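Local coordinates for protein aspartate aminotransferase (Thermotoga maritima, PDB 1O4S) that catalyses the transfer of the amino group from L-aspartate to 2-oxoglutarate, giving oxaloacetate and L-glutamate with pyridoxal 5'-phosphate as cofactor, at residues T47-P51 with A326-F330; E50-P54 with T301-R305; V215-L219 with N242-S247; K306-V310 with V321-G325. All blocks are in the same frame, centred on the assembly; numbering follows the deposited sequence.

Contact 1 of 4, residues T47-P51 with A326-F330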
loop_
_atom_site.group_PDB
_atom_site.type_symbol
_atom_site.label_atom_id
_atom_site.label_comp_id
_atom_site.label_asym_id
_atom_site.label_seq_id
_atom_site.Cartn_x
_atom_site.Cartn_y
_atom_site.Cartn_z
ATOM N N THR B 47 20.646 -8.942 -12.137
ATOM C CA THR B 47 20.110 -8.769 -10.778
ATOM C C THR B 47 18.593 -8.724 -10.690
ATOM O O THR B 47 18.066 -8.660 -9.588
ATOM C CB THR B 47 20.633 -7.466 -10.121
ATOM O OG1 THR B 47 20.176 -6.305 -10.840
ATOM C CG2 THR B 47 22.175 -7.403 -10.137
ATOM N N ALA B 48 17.889 -8.746 -11.826
ATOM C CA ALA B 48 16.453 -8.504 -11.819
ATOM C C ALA B 48 15.684 -9.454 -10.916
ATOM O O ALA B 48 15.971 -10.647 -10.859
ATOM C CB ALA B 48 15.871 -8.526 -13.249
ATOM N N GLY B 49 14.722 -8.886 -10.198
ATOM C CA GLY B 49 13.713 -9.645 -9.497
ATOM C C GLY B 49 12.373 -9.745 -10.209
ATOM O O GLY B 49 11.357 -10.032 -9.548
ATOM N N GLU B 50 12.343 -9.502 -11.532
ATOM C CA GLU B 50 11.098 -9.564 -12.315
ATOM C C GLU B 50 11.330 -10.166 -13.689
ATOM O O GLU B 50 12.373 -9.921 -14.280
ATOM C CB GLU B 50 10.457 -8.160 -12.500
ATOM C CG GLU B 50 11.246 -7.204 -13.388
ATOM C CD GLU B 50 10.829 -5.753 -13.257
ATOM O OE1 GLU B 50 9.635 -5.493 -12.974
ATOM O OE2 GLU B 50 11.713 -4.875 -13.470
ATOM N N PRO B 51 10.331 -10.887 -14.215
ATOM C CA PRO B 51 10.463 -11.468 -15.548
ATOM C C PRO B 51 10.625 -10.402 -16.627
ATOM O O PRO B 51 10.155 -9.259 -16.505
ATOM C CB PRO B 51 9.183 -12.315 -15.709
ATOM C CG PRO B 51 8.664 -12.488 -14.324
ATOM C CD PRO B 51 9.039 -11.234 -13.590
ATOM N N ALA B 326 11.632 -20.584 -9.622
ATOM C CA ALA B 326 11.962 -19.158 -9.687
ATOM C C ALA B 326 12.962 -18.928 -10.831
ATOM O O ALA B 326 12.998 -19.726 -11.758
ATOM C CB ALA B 326 12.468 -18.621 -8.324
ATOM N N PHE B 327 13.705 -17.823 -10.826
ATOM C CA PHE B 327 14.628 -17.553 -11.918
ATOM C C PHE B 327 15.956 -17.038 -11.435
ATOM O O PHE B 327 16.607 -16.209 -12.090
ATOM C CB PHE B 327 14.010 -16.664 -12.994
ATOM C CG PHE B 327 13.270 -15.458 -12.480
ATOM C CD1 PHE B 327 13.948 -14.306 -12.097
ATOM C CD2 PHE B 327 11.882 -15.460 -12.424
ATOM C CE1 PHE B 327 13.245 -13.191 -11.640
ATOM C CE2 PHE B 327 11.192 -14.352 -11.978
ATOM C CZ PHE B 327 11.870 -13.226 -11.585
ATOM N N TYR B 328 16.372 -17.610 -10.300
ATOM C CA TYR B 328 17.657 -17.336 -9.654
ATOM C C TYR B 328 18.565 -18.575 -9.559
ATOM O O TYR B 328 18.119 -19.744 -9.500
ATOM C CB TYR B 328 17.438 -16.781 -8.255
ATOM C CG TYR B 328 16.360 -15.755 -8.221
ATOM C CD1 TYR B 328 16.579 -14.497 -8.756
ATOM C CD2 TYR B 328 15.092 -16.065 -7.736
ATOM C CE1 TYR B 328 15.585 -13.560 -8.771
ATOM C CE2 TYR B 328 14.089 -15.128 -7.737
ATOM C CZ TYR B 328 14.342 -13.862 -8.269
ATOM O OH TYR B 328 13.380 -12.863 -8.263
ATOM N N LEU B 329 19.856 -18.284 -9.565
ATOM C CA LEU B 329 20.873 -19.267 -9.327
ATOM C C LEU B 329 21.824 -18.655 -8.281
ATOM O O LEU B 329 22.363 -17.558 -8.474
ATOM C CB LEU B 329 21.577 -19.625 -10.642
ATOM C CG LEU B 329 22.402 -20.904 -10.537
ATOM C CD1 LEU B 329 22.352 -21.725 -11.819
ATOM C CD2 LEU B 329 23.831 -20.583 -10.165
ATOM N N PHE B 330 22.003 -19.365 -7.166
ATOM C CA PHE B 330 22.785 -18.857 -6.041
ATOM C C PHE B 330 24.115 -19.633 -5.960
ATOM O O PHE B 330 24.170 -20.733 -5.407
ATOM C CB PHE B 330 21.950 -19.018 -4.768
ATOM C CG PHE B 330 22.318 -18.069 -3.649
ATOM C CD1 PHE B 330 22.628 -18.554 -2.394
ATOM C CD2 PHE B 330 22.300 -16.692 -3.844
ATOM C CE1 PHE B 330 22.948 -17.690 -1.371
ATOM C CE2 PHE B 330 22.604 -15.830 -2.839
ATOM C CZ PHE B 330 22.930 -16.318 -1.595
#
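Phe327 and Tyr328 bring their rings to the 47-51 loop by different first torsions: CG of Phe327 sits between its backbone N and carbonyl carbon (chi1 46°), whereas CG of Tyr328 lies anti to the carbonyl carbon (chi1 -44°). Both belong to the entry into edge strand 328-332 of the smaller sheet of this PLP-dependent aminotransferase, and the loop they meet runs between strand 44-45 and helix 57-68. No hydrogen bond crosses between the segments. Phe327 CZ reaches the peptide between Glu50 and Pro51, 3.8 Å from Glu50 C, and its CE2 meets Pro51 CG at 3.9 Å, the proline crossing the aromatic side chain at about a right angle. CD1 of Phe327 sits over one face of the Tyr328 ring, toward its rim. The tyrosine hydroxyl is hydrogen-bonded to Tyr216 OH, close to the cofactor, and a sulfate ion and Arg365 lie nearby. Gly49, assigned by similarity to aspartate binding, lies against two aromatic side chains beside the cofactor pocket. Ala48 O, hydrogen-bonded to Ser367 OG, lies at the edge of both rings, 3.6 Å from Tyr328 CE1, while Tyr328 OH approaches Gly49 CA to 3.5 Å.

Contact 2 of 4, residues E50-P54 with T301-R305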
loop_
_atom_site.group_PDB
_atom_site.type_symbol
_atom_site.label_atom_id
_atom_site.label_comp_id
_atom_site.label_asym_id
_atom_site.label_seq_id
_atom_site.Cartn_x
_atom_site.Cartn_y
_atom_site.Cartn_z
ATOM N N GLU B 50 12.343 -9.502 -11.532
ATOM C CA GLU B 50 11.098 -9.564 -12.315
ATOM C C GLU B 50 11.330 -10.166 -13.689
ATOM O O GLU B 50 12.373 -9.921 -14.280
ATOM C CB GLU B 50 10.457 -8.160 -12.500
ATOM C CG GLU B 50 11.246 -7.204 -13.388
ATOM C CD GLU B 50 10.829 -5.753 -13.257
ATOM O OE1 GLU B 50 9.635 -5.493 -12.974
ATOM O OE2 GLU B 50 11.713 -4.875 -13.470
ATOM N N PRO B 51 10.331 -10.887 -14.215
ATOM C CA PRO B 51 10.463 -11.468 -15.548
ATOM C C PRO B 51 10.625 -10.402 -16.627
ATOM O O PRO B 51 10.155 -9.259 -16.505
ATOM C CB PRO B 51 9.183 -12.315 -15.709
ATOM C CG PRO B 51 8.664 -12.488 -14.324
ATOM C CD PRO B 51 9.039 -11.234 -13.590
ATOM N N ASP B 52 11.329 -10.763 -17.676
ATOM C CA ASP B 52 11.557 -9.863 -18.805
ATOM C C ASP B 52 10.495 -10.067 -19.908
ATOM O O ASP B 52 10.808 -10.106 -21.089
ATOM C CB ASP B 52 12.968 -10.100 -19.363
ATOM C CG ASP B 52 13.194 -11.548 -19.809
ATOM O OD1 ASP B 52 12.785 -12.476 -19.092
ATOM O OD2 ASP B 52 13.800 -11.855 -20.847
ATOM N N PHE B 53 9.265 -10.331 -19.523
ATOM C CA PHE B 53 8.206 -10.553 -20.473
ATOM C C PHE B 53 7.259 -9.365 -20.265
ATOM O O PHE B 53 7.236 -8.754 -19.201
ATOM C CB PHE B 53 7.494 -11.886 -20.214
ATOM C CG PHE B 53 8.174 -13.075 -20.826
ATOM C CD1 PHE B 53 7.572 -13.800 -21.834
ATOM C CD2 PHE B 53 9.427 -13.479 -20.388
ATOM C CE1 PHE B 53 8.219 -14.908 -22.415
ATOM C CE2 PHE B 53 10.066 -14.572 -20.960
ATOM C CZ PHE B 53 9.456 -15.277 -21.968
ATOM N N PRO B 54 6.484 -9.026 -21.284
ATOM C CA PRO B 54 5.469 -7.976 -21.134
ATOM C C PRO B 54 4.324 -8.546 -20.371
ATOM O O PRO B 54 4.235 -9.757 -20.191
ATOM C CB PRO B 54 5.064 -7.640 -22.596
ATOM C CG PRO B 54 5.443 -8.847 -23.431
ATOM C CD PRO B 54 6.500 -9.598 -22.651
ATOM N N THR B 301 10.363 -20.958 -21.612
ATOM C CA THR B 301 11.493 -20.091 -21.893
ATOM C C THR B 301 12.455 -20.022 -20.682
ATOM O O THR B 301 13.660 -20.127 -20.846
ATOM C CB THR B 301 11.012 -18.678 -22.245
ATOM O OG1 THR B 301 10.187 -18.699 -23.431
ATOM C CG2 THR B 301 12.218 -17.811 -22.543
ATOM N N PHE B 302 11.915 -19.846 -19.474
ATOM C CA PHE B 302 12.726 -19.833 -18.265
ATOM C C PHE B 302 13.369 -21.196 -17.959
ATOM O O PHE B 302 14.513 -21.253 -17.513
ATOM C CB PHE B 302 11.922 -19.345 -17.051
ATOM C CG PHE B 302 11.938 -17.850 -16.876
ATOM C CD1 PHE B 302 13.027 -17.219 -16.315
ATOM C CD2 PHE B 302 10.880 -17.074 -17.294
ATOM C CE1 PHE B 302 13.047 -15.836 -16.161
ATOM C CE2 PHE B 302 10.889 -15.698 -17.118
ATOM C CZ PHE B 302 11.983 -15.084 -16.555
ATOM N N LYS B 303 12.648 -22.277 -18.224
ATOM C CA LYS B 303 13.191 -23.638 -18.031
ATOM C C LYS B 303 14.439 -23.847 -18.880
ATOM O O LYS B 303 15.427 -24.363 -18.404
ATOM C CB LYS B 303 12.143 -24.701 -18.381
ATOM C CG LYS B 303 12.547 -26.164 -18.113
ATOM C CD LYS B 303 11.321 -27.080 -18.235
ATOM C CE LYS B 303 11.660 -28.514 -17.880
ATOM N NZ LYS B 303 10.621 -29.524 -18.289
ATOM N N GLU B 304 14.389 -23.423 -20.134
ATOM C CA GLU B 304 15.506 -23.630 -21.015
ATOM C C GLU B 304 16.683 -22.687 -20.739
ATOM O O GLU B 304 17.839 -23.065 -20.976
ATOM C CB GLU B 304 15.048 -23.658 -22.476
ATOM C CG GLU B 304 15.117 -22.386 -23.269
ATOM C CD GLU B 304 14.851 -22.660 -24.742
ATOM O OE1 GLU B 304 14.240 -23.745 -25.027
ATOM O OE2 GLU B 304 15.244 -21.806 -25.603
ATOM N N ARG B 305 16.409 -21.501 -20.202
ATOM C CA ARG B 305 17.465 -20.623 -19.697
ATOM C C ARG B 305 18.135 -21.232 -18.452
ATOM O O ARG B 305 19.350 -21.150 -18.283
ATOM C CB ARG B 305 16.897 -19.243 -19.312
ATOM C CG ARG B 305 16.402 -18.382 -20.489
ATOM C CD ARG B 305 15.528 -17.305 -20.053
ATOM N NE ARG B 305 15.152 -16.367 -21.110
ATOM C CZ ARG B 305 14.458 -15.270 -20.878
ATOM N NH1 ARG B 305 14.066 -14.997 -19.636
ATOM N NH2 ARG B 305 14.160 -14.432 -21.867
#
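Arg305 grips Asp52 end-on, through NH1 and NH2, in a salt bridge in which each carboxylate oxygen receives its own nitrogen. Arg305 NH1 donates to Asp52 OD1 at 2.9 Å along a nearly straight line (172°), with OD1 close to the guanidinium plane. The second prong, from Arg305 NH2 to Asp52 OD2 at 2.8 Å, is more bent (141°), and both oxygens are met on their syn sides. The two flat groups are twisted 36° apart, so the pairing is not fully coplanar. Extended from CG to NE, the arginine reaches across from helix 296-315, and its NH1 also makes a weak bond to Phe368 O. Were Asp52 an alanine, the arginine's charge would probably lose its mate, its end held by little more than the weak bond to Phe368 O and packing on Phe302. The 50-54 loop of this fold type I aminotransferase leads from strand 44-45 to helix 57-68 and runs along the dimer interface, where Lys73 of the second subunit takes Pro51 O as a hydrogen-bond acceptor. The neighbouring packing is aromatic and apolar. Phe302 CZ approaches Asp52 OD1, one face of its ring lies under Arg305 NH1, and Pro51 CB lies 4.0 Å from Phe302 CZ. Phe53 CZ, at the ring edge, is 3.8 Å from Thr301 CG2, while Thr301 OG1 is satisfied by Tyr297 O and Phe53 O by Ser249 OG.

Contact 3 of 4, residues V215-L219 with N242-S247. With PLP (pyridoxal-5'-phosphate), chain M.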
loop_
_atom_site.group_PDB
_atom_site.type_symbol
_atom_site.label_atom_id
_atom_site.label_comp_id
_atom_site.label_asym_id
_atom_site.label_seq_id
_atom_site.Cartn_x
_atom_site.Cartn_y
_atom_site.Cartn_z
ATOM N N VAL B 215 4.843 -17.281 -4.593
ATOM C CA VAL B 215 4.693 -16.439 -5.778
ATOM C C VAL B 215 5.372 -16.996 -7.032
ATOM O O VAL B 215 5.021 -16.601 -8.150
ATOM C CB VAL B 215 5.221 -15.006 -5.608
ATOM C CG1 VAL B 215 4.266 -14.206 -4.845
ATOM C CG2 VAL B 215 6.624 -14.973 -5.002
ATOM N N TYR B 216 6.337 -17.907 -6.834
ATOM C CA TYR B 216 7.098 -18.497 -7.939
ATOM C C TYR B 216 6.585 -19.870 -8.279
ATOM O O TYR B 216 7.218 -20.575 -9.027
ATOM C CB TYR B 216 8.585 -18.568 -7.585
ATOM C CG TYR B 216 9.251 -17.221 -7.464
ATOM C CD1 TYR B 216 9.603 -16.505 -8.593
ATOM C CD2 TYR B 216 9.567 -16.682 -6.235
ATOM C CE1 TYR B 216 10.234 -15.299 -8.501
ATOM C CE2 TYR B 216 10.201 -15.447 -6.132
ATOM C CZ TYR B 216 10.520 -14.763 -7.275
ATOM O OH TYR B 216 11.136 -13.547 -7.221
ATOM N N ASP B 217 5.420 -20.240 -7.763
ATOM C CA ASP B 217 4.932 -21.614 -7.918
ATOM C C ASP B 217 4.668 -22.096 -9.363
ATOM O O ASP B 217 4.590 -23.315 -9.600
ATOM C CB ASP B 217 3.698 -21.887 -7.047
ATOM C CG ASP B 217 2.425 -21.187 -7.543
ATOM O OD1 ASP B 217 1.320 -21.600 -7.108
ATOM O OD2 ASP B 217 2.408 -20.194 -8.288
ATOM N N SER B 218 4.493 -21.150 -10.294
ATOM C CA SER B 218 4.292 -21.437 -11.712
ATOM C C SER B 218 5.606 -21.648 -12.388
ATOM O O SER B 218 5.675 -22.314 -13.404
ATOM C CB SER B 218 3.629 -20.219 -12.416
ATOM O OG SER B 218 2.252 -20.458 -12.468
ATOM N N LEU B 219 6.631 -20.976 -11.884
ATOM C CA LEU B 219 7.947 -21.050 -12.499
ATOM C C LEU B 219 8.719 -22.216 -11.892
ATOM O O LEU B 219 9.676 -22.029 -11.141
ATOM C CB LEU B 219 8.685 -19.721 -12.345
ATOM C CG LEU B 219 8.150 -18.603 -13.236
ATOM C CD1 LEU B 219 8.422 -17.241 -12.695
ATOM C CD2 LEU B 219 8.776 -18.747 -14.606
ATOM N N ASN B 242 0.266 -15.466 -2.709
ATOM C CA ASN B 242 0.593 -15.567 -4.127
ATOM C C ASN B 242 0.189 -14.256 -4.825
ATOM O O ASN B 242 -0.204 -13.289 -4.174
ATOM C CB ASN B 242 -0.070 -16.826 -4.714
ATOM C CG ASN B 242 0.711 -17.452 -5.889
ATOM O OD1 ASN B 242 1.417 -16.768 -6.622
ATOM N ND2 ASN B 242 0.535 -18.760 -6.082
ATOM N N GLY B 243 0.355 -14.197 -6.139
ATOM C CA GLY B 243 -0.067 -13.056 -6.929
ATOM C C GLY B 243 0.347 -13.211 -8.376
ATOM O O GLY B 243 0.727 -14.306 -8.800
ATOM N N PHE B 244 0.303 -12.107 -9.119
ATOM C CA PHE B 244 0.415 -12.149 -10.579
ATOM C C PHE B 244 1.751 -11.686 -11.084
ATOM O O PHE B 244 2.047 -11.776 -12.284
ATOM C CB PHE B 244 -0.716 -11.306 -11.193
ATOM C CG PHE B 244 -2.049 -11.859 -10.902
ATOM C CD1 PHE B 244 -2.663 -11.588 -9.676
ATOM C CD2 PHE B 244 -2.661 -12.741 -11.794
ATOM C CE1 PHE B 244 -3.896 -12.128 -9.367
ATOM C CE2 PHE B 244 -3.899 -13.307 -11.493
ATOM C CZ PHE B 244 -4.518 -13.005 -10.278
ATOM N N SER B 245 2.566 -11.193 -10.168
ATOM C CA SER B 245 3.797 -10.506 -10.539
ATOM C C SER B 245 4.727 -11.413 -11.330
ATOM O O SER B 245 5.231 -11.027 -12.359
ATOM C CB SER B 245 4.520 -10.009 -9.297
ATOM O OG SER B 245 3.987 -8.780 -8.846
ATOM N N LYS B 246 4.966 -12.608 -10.823
ATOM C CA LYS B 246 5.952 -13.496 -11.431
ATOM C C LYS B 246 5.319 -14.397 -12.452
ATOM O O LYS B 246 5.831 -14.540 -13.556
ATOM C CB LYS B 246 6.724 -14.293 -10.333
ATOM C CG LYS B 246 7.304 -13.391 -9.162
ATOM C CD LYS B 246 8.189 -12.262 -9.667
ATOM C CE LYS B 246 8.636 -11.215 -8.597
ATOM N NZ LYS B 246 8.558 -11.737 -7.239
ATOM N N SER B 247 4.177 -14.986 -12.096
ATOM C CA SER B 247 3.491 -15.922 -12.957
ATOM C C SER B 247 3.068 -15.308 -14.282
ATOM O O SER B 247 3.020 -16.019 -15.270
ATOM C CB SER B 247 2.277 -16.539 -12.231
ATOM O OG SER B 247 1.291 -15.549 -11.959
HETATM N N1 PLP M . 8.350 -12.903 -2.413
HETATM C C2 PLP M . 9.522 -13.086 -3.120
HETATM C C2A PLP M . 10.534 -13.989 -2.477
HETATM C C3 PLP M . 9.746 -12.431 -4.341
HETATM O O3 PLP M . 10.789 -12.614 -4.958
HETATM C C4 PLP M . 8.745 -11.616 -4.894
HETATM C C4A PLP M . 8.979 -10.915 -6.250
HETATM C C5 PLP M . 7.553 -11.478 -4.141
HETATM C C6 PLP M . 7.385 -12.119 -2.915
HETATM C C5A PLP M . 6.346 -10.655 -4.536
HETATM O O4P PLP M . 6.411 -9.358 -5.105
HETATM P P PLP M . 5.100 -8.574 -5.584
HETATM O O1P PLP M . 5.611 -7.910 -6.808
HETATM O O2P PLP M . 3.994 -9.520 -5.805
HETATM O O3P PLP M . 4.943 -7.644 -4.445
HETATM O O HOH W 1 3.339 -14.753 -9.121
#
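Tyr216 and Lys246 cross obliquely, the aliphatic part of the lysine running past the ring with its CG 3.6 Å from Tyr216 CE1. The lysine chain bends at chi2 (-55°) and again near its end, which carries NZ round to the cofactor, where it is covalently joined to PLP C4A at 1.4 Å. PLP O3 lies at the edge of the tyrosine ring and forms a very short hydrogen bond with Tyr216 OH, 2.5 Å, in which either could be the donor. The same hydroxyl is hydrogen-bonded to Tyr328 OH. Val215 CG2 packs on one face of the pyridine ring, 3.6 Å from PLP C6, and Ser245 OG donates to phosphate oxygen O1P at 2.7 Å. A phenylalanine in place of Tyr216 would probably leave PLP O3 and Tyr328 OH without their shared partner.

Farther from the cofactor, Asp217 and Asn242 cross at about a right angle, carboxylate and amide planes 66° apart. Asn242 ND2 makes weak bonds to both carboxylate oxygens and a further hydrogen bond to Tyr240 OH, and Asp217 has a stronger partner in Arg94. One water ties Val215, just before the type I turn of Tyr216 to Leu219, to the 242-247 segment, donating to Val215 O and Gly243 O and accepting from Ser247 N.

The arrangement is that of fold type I PLP enzymes. The lysine link is consistent with the internal aldimine of resting aminotransferases, and the tyrosine bond to O3 is consistent with tuning the electron distribution of the cofactor during transamination.

Contact 4 of 4, residues K306-V310 with V321-G325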
loop_
_atom_site.group_PDB
_atom_site.type_symbol
_atom_site.label_atom_id
_atom_site.label_comp_id
_atom_site.label_asym_id
_atom_site.label_seq_id
_atom_site.Cartn_x
_atom_site.Cartn_y
_atom_site.Cartn_z
ATOM N N LYS B 306 17.316 -21.821 -17.588
ATOM C CA LYS B 306 17.766 -22.486 -16.382
ATOM C C LYS B 306 18.689 -23.615 -16.795
ATOM O O LYS B 306 19.809 -23.685 -16.327
ATOM C CB LYS B 306 16.561 -23.000 -15.574
ATOM C CG LYS B 306 16.898 -23.694 -14.221
ATOM C CD LYS B 306 17.263 -25.190 -14.340
ATOM C CE LYS B 306 16.076 -26.063 -14.768
ATOM N NZ LYS B 306 16.400 -27.558 -14.769
ATOM N N ASN B 307 18.240 -24.486 -17.690
ATOM C CA ASN B 307 19.087 -25.588 -18.172
ATOM C C ASN B 307 20.404 -25.101 -18.757
ATOM O O ASN B 307 21.432 -25.728 -18.561
ATOM C CB ASN B 307 18.378 -26.419 -19.239
ATOM C CG ASN B 307 17.281 -27.275 -18.674
ATOM O OD1 ASN B 307 17.283 -27.597 -17.485
ATOM N ND2 ASN B 307 16.320 -27.645 -19.519
ATOM N N PHE B 308 20.370 -23.990 -19.483
ATOM C CA PHE B 308 21.570 -23.460 -20.120
ATOM C C PHE B 308 22.574 -22.892 -19.130
ATOM O O PHE B 308 23.777 -23.064 -19.292
ATOM C CB PHE B 308 21.214 -22.360 -21.132
ATOM C CG PHE B 308 22.423 -21.634 -21.668
ATOM C CD1 PHE B 308 23.263 -22.252 -22.593
ATOM C CD2 PHE B 308 22.751 -20.360 -21.208
ATOM C CE1 PHE B 308 24.399 -21.603 -23.059
ATOM C CE2 PHE B 308 23.875 -19.703 -21.682
ATOM C CZ PHE B 308 24.705 -20.326 -22.603
ATOM N N VAL B 309 22.092 -22.171 -18.133
ATOM C CA VAL B 309 22.986 -21.561 -17.158
ATOM C C VAL B 309 23.574 -22.640 -16.241
ATOM O O VAL B 309 24.744 -22.578 -15.871
ATOM C CB VAL B 309 22.309 -20.418 -16.331
ATOM C CG1 VAL B 309 21.060 -20.901 -15.563
ATOM C CG2 VAL B 309 23.312 -19.812 -15.325
ATOM N N VAL B 310 22.750 -23.629 -15.910
ATOM C CA VAL B 310 23.151 -24.740 -15.064
ATOM C C VAL B 310 24.279 -25.491 -15.759
ATOM O O VAL B 310 25.357 -25.613 -15.195
ATOM C CB VAL B 310 21.946 -25.659 -14.687
ATOM C CG1 VAL B 310 22.401 -27.020 -14.174
ATOM C CG2 VAL B 310 21.075 -24.966 -13.633
ATOM N N VAL B 321 23.477 -25.229 -5.932
ATOM C CA VAL B 321 22.341 -26.139 -5.960
ATOM C C VAL B 321 21.494 -25.806 -7.206
ATOM O O VAL B 321 21.169 -24.647 -7.469
ATOM C CB VAL B 321 21.489 -25.994 -4.669
ATOM C CG1 VAL B 321 20.354 -27.021 -4.635
ATOM C CG2 VAL B 321 22.376 -26.150 -3.407
ATOM N N GLU B 322 21.187 -26.826 -7.996
ATOM C CA GLU B 322 20.439 -26.656 -9.222
ATOM C C GLU B 322 19.063 -26.109 -8.856
ATOM O O GLU B 322 18.344 -26.751 -8.103
ATOM C CB GLU B 322 20.320 -28.004 -9.942
ATOM C CG GLU B 322 19.644 -27.960 -11.311
ATOM C CD GLU B 322 19.633 -29.326 -11.999
ATOM O OE1 GLU B 322 20.547 -30.139 -11.735
ATOM O OE2 GLU B 322 18.708 -29.594 -12.799
ATOM N N PRO B 323 18.693 -24.933 -9.353
ATOM C CA PRO B 323 17.373 -24.388 -9.018
ATOM C C PRO B 323 16.244 -25.222 -9.632
ATOM O O PRO B 323 16.378 -25.669 -10.772
ATOM C CB PRO B 323 17.405 -22.958 -9.596
ATOM C CG PRO B 323 18.377 -22.980 -10.641
ATOM C CD PRO B 323 19.455 -24.030 -10.230
ATOM N N GLU B 324 15.183 -25.466 -8.866
ATOM C CA GLU B 324 14.008 -26.195 -9.332
ATOM C C GLU B 324 12.839 -25.269 -9.625
ATOM O O GLU B 324 11.788 -25.710 -10.090
ATOM C CB GLU B 324 13.624 -27.254 -8.297
ATOM C CG GLU B 324 14.566 -28.474 -8.321
ATOM C CD GLU B 324 14.083 -29.663 -7.478
ATOM O OE1 GLU B 324 14.224 -29.641 -6.241
ATOM O OE2 GLU B 324 13.591 -30.652 -8.056
ATOM N N GLY B 325 13.025 -23.992 -9.333
ATOM C CA GLY B 325 11.996 -22.988 -9.534
ATOM C C GLY B 325 12.520 -21.566 -9.398
ATOM O O GLY B 325 13.708 -21.375 -9.093
HETATM O O HOH W 2 15.765 -27.873 -12.149
#
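Val310 and Pro323 supply the apolar half of this contact, with Val310 CG2 3.9 Å from Pro323 CD as the two side chains slide past each other in opposite directions. Glu322 adds its aliphatic stem: CG stands 4.1 Å from Val310 CG2 and equally close to the other methyl, and from there the extended chain carries the carboxylate toward the lysine. The methylenes of Lys306 continue the greasy surface, its CG lying 3.9 Å from Pro323 CG.

The polar half centres on the end of Lys306. Its CG leaves anti to the backbone N (chi1 -178°), but bends at chi2 (-84°) and chi3 (-68°) turn the chain so that NZ comes beside the Glu322 carboxylate. The resulting salt bridge is long, 3.7 Å between Lys306 NZ and Glu322 OE2. Within the helix, Asn307 OD1 accepts from Lys306 NZ at 2.9 Å, and Lys306 NZ also donates to a water oxygen at 2.7 Å. That water in turn donates to Pro323 O, and more weakly to Glu322 OE2, so solvent bridges the ammonium to a backbone carbonyl as well as to the carboxylate.

Val310 and Pro323 both touch Leu329 as well, so helix, loop and strand share one apolar patch. The contact thus closes a helix-loop-strand unit in the small domain of this aminotransferase, in which helix 296-315 leads through the 321-325 loop into edge strand 328-332 and packs against that same strand.

How the contacts relate
Contact 3 is buried at the cofactor and is built from a covalent link, a very short hydrogen bond and a bridging water. Contact 1 lies next to it and reaches it through paired tyrosine hydroxyls, but its segments meet by packing of two rings on a loop backbone and a proline, with no hydrogen bond. Contacts 1 and 2, both partly buried, share Glu50 and Pro51, touch the second subunit, and meet where Phe327 packs on Phe302; contact 2 adds a direct ion pair. Contacts 2 and 4 use successive turns of helix 296-315. Farthest from the chain's centre, contact 4 has a buried apolar side and an exposed glutamate, and its charges meet only at long range, helped by water.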